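Local atomic coordinates of tubulin-like protein CetZ (Methanosaeta thermophila, PDB entry 3ZID), a protein that binds GTP as a tubulin/FtsZ-family GTPase and is probably involved in controlling archaeal cell shape. Residues L208-L213 / G306-K311. Residues are numbered along the deposited sequence; the frame is centred on the assembly and turned at random.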
loop_
_atom_site.group_PDB
_atom_site.type_symbol
_atom_site.label_atom_id
_atom_site.label_comp_id
_atom_site.label_asym_id
_atom_site.label_seq_id
_atom_site.Cartn_x
_atom_site.Cartn_y
_atom_site.Cartn_z
ATOM N N LEU A 208 13.062 -10.337 -7.785
ATOM C CA LEU A 208 13.722 -9.366 -8.665
ATOM C C LEU A 208 15.241 -9.474 -8.596
ATOM O O LEU A 208 15.932 -9.288 -9.598
ATOM C CB LEU A 208 13.274 -7.932 -8.345
ATOM C CG LEU A 208 11.802 -7.594 -8.612
ATOM C CD1 LEU A 208 11.391 -6.230 -8.032
ATOM C CD2 LEU A 208 11.490 -7.644 -10.091
ATOM N N ASP A 209 15.764 -9.809 -7.423
ATOM C CA ASP A 209 17.203 -9.844 -7.258
ATOM C C ASP A 209 17.890 -11.102 -7.748
ATOM O O ASP A 209 19.030 -11.050 -8.181
ATOM C CB ASP A 209 17.584 -9.678 -5.792
ATOM C CG ASP A 209 19.032 -9.293 -5.622
ATOM O OD1 ASP A 209 19.609 -8.721 -6.575
ATOM O OD2 ASP A 209 19.618 -9.642 -4.575
ATOM N N SER A 210 17.179 -12.215 -7.753
ATOM C CA SER A 210 17.821 -13.488 -8.047
ATOM C C SER A 210 17.952 -13.734 -9.544
ATOM O O SER A 210 18.896 -14.363 -9.989
ATOM C CB SER A 210 17.024 -14.626 -7.402
ATOM O OG SER A 210 15.767 -14.774 -8.028
ATOM N N GLU A 211 17.008 -13.231 -10.323
ATOM C CA GLU A 211 17.057 -13.430 -11.762
ATOM C C GLU A 211 17.773 -12.272 -12.456
ATOM O O GLU A 211 17.771 -12.173 -13.683
ATOM C CB GLU A 211 15.641 -13.649 -12.329
ATOM C CG GLU A 211 14.679 -12.466 -12.179
ATOM C CD GLU A 211 13.342 -12.694 -12.888
ATOM O OE1 GLU A 211 13.164 -13.768 -13.502
ATOM O OE2 GLU A 211 12.467 -11.801 -12.826
ATOM N N MET A 212 18.410 -11.411 -11.669
ATOM C CA MET A 212 18.894 -10.142 -12.194
ATOM C C MET A 212 20.320 -10.184 -12.744
ATOM O O MET A 212 21.232 -10.669 -12.099
ATOM C CB MET A 212 18.747 -9.032 -11.143
ATOM C CG MET A 212 19.223 -7.677 -11.614
ATOM S SD MET A 212 18.638 -6.311 -10.583
ATOM C CE MET A 212 16.952 -6.146 -11.185
ATOM N N LEU A 213 20.493 -9.665 -13.953
ATOM C CA LEU A 213 21.805 -9.545 -14.564
ATOM C C LEU A 213 22.102 -8.074 -14.780
ATOM O O LEU A 213 23.259 -7.656 -14.867
ATOM C CB LEU A 213 21.804 -10.275 -15.897
ATOM C CG LEU A 213 23.106 -10.399 -16.668
ATOM C CD1 LEU A 213 24.149 -11.147 -15.841
ATOM C CD2 LEU A 213 22.838 -11.121 -17.974
ATOM N N GLY A 306 8.280 -15.820 -13.814
ATOM C CA GLY A 306 9.627 -16.018 -13.339
ATOM C C GLY A 306 9.659 -17.277 -12.491
ATOM O O GLY A 306 8.738 -17.548 -11.738
ATOM N N ILE A 307 10.718 -18.059 -12.625
ATOM C CA ILE A 307 10.909 -19.202 -11.756
ATOM C C ILE A 307 12.161 -18.968 -10.917
ATOM O O ILE A 307 13.188 -18.539 -11.438
ATOM C CB ILE A 307 10.980 -20.496 -12.566
ATOM C CG1 ILE A 307 9.880 -20.484 -13.626
ATOM C CG2 ILE A 307 10.746 -21.677 -11.695
ATOM C CD1 ILE A 307 10.076 -21.495 -14.730
ATOM N N VAL A 308 12.051 -19.166 -9.602
ATOM C CA VAL A 308 13.199 -19.013 -8.724
ATOM C C VAL A 308 13.408 -20.304 -7.957
ATOM O O VAL A 308 12.554 -20.719 -7.192
ATOM C CB VAL A 308 13.022 -17.857 -7.707
ATOM C CG1 VAL A 308 14.311 -17.663 -6.900
ATOM C CG2 VAL A 308 12.649 -16.564 -8.430
ATOM N N ILE A 309 14.559 -20.928 -8.157
ATOM C CA ILE A 309 14.880 -22.127 -7.431
ATOM C C ILE A 309 15.387 -21.780 -6.050
ATOM O O ILE A 309 16.334 -21.019 -5.890
ATOM C CB ILE A 309 15.891 -22.975 -8.195
ATOM C CG1 ILE A 309 15.338 -23.239 -9.597
ATOM C CG2 ILE A 309 16.205 -24.281 -7.400
ATOM C CD1 ILE A 309 16.258 -23.964 -10.491
ATOM N N LYS A 310 14.738 -22.341 -5.049
ATOM C CA LYS A 310 15.140 -22.124 -3.682
ATOM C C LYS A 310 14.470 -23.221 -2.884
ATOM O O LYS A 310 13.261 -23.442 -3.016
ATOM C CB LYS A 310 14.683 -20.741 -3.194
ATOM C CG LYS A 310 15.146 -20.399 -1.791
ATOM C CD LYS A 310 14.406 -19.160 -1.265
ATOM C CE LYS A 310 14.758 -18.828 0.183
ATOM N NZ LYS A 310 13.900 -17.721 0.707
ATOM N N LYS A 311 15.251 -23.905 -2.058
ATOM C CA LYS A 311 14.754 -25.038 -1.282
ATOM C C LYS A 311 13.487 -24.740 -0.483
ATOM O O LYS A 311 13.451 -23.835 0.348
ATOM C CB LYS A 311 15.850 -25.584 -0.353
ATOM C CG LYS A 311 15.429 -26.827 0.434
ATOM C CD LYS A 311 16.616 -27.477 1.136
ATOM C CE LYS A 311 16.226 -28.770 1.863
ATOM N NZ LYS A 311 15.725 -29.819 0.923
HETATM O O HOH W 1 15.974 -16.721 -10.664
#
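Ser210 meets Val308 where the two halves of the tubulin/FtsZ fold face each other. Ser210 is the last residue of helix 186-210, the long core helix that follows the GTPase sheet. Val308 lies on strand 302-309, an outermost strand of the four-stranded mixed sheet of the second domain. The hydroxyl reaches both methyls of the valine: Ser210 OG is 3.4 Å from Val308 CG1 and 3.6 Å from Val308 CG2. The oxygen rests against the two methyl groups, which offer it no hydrogen-bonding partner, so the direct contact between the segments is van der Waals. A water bridges the two segments. It is hydrogen-bonded to Ser210 OG at 3.3 Å and donates a weak hydrogen bond to Ile307 O. Beside this pair, the carboxylate of Glu211 approaches the glycine backbone, with Glu211 OE1 4.2 Å from Gly306 CA. The glutamate is poorly ordered, and this approach is loose. Backbone bonds from Gly306 and Val308 to strand 270-279 hold the strand side. Lys310 reaches back to the helix through a salt bridge with Glu206. Ser210 OG sits between its own N and carbonyl carbon (chi1 68°), where it also makes weak hydrogen bonds to Glu206 O and Ala207 O.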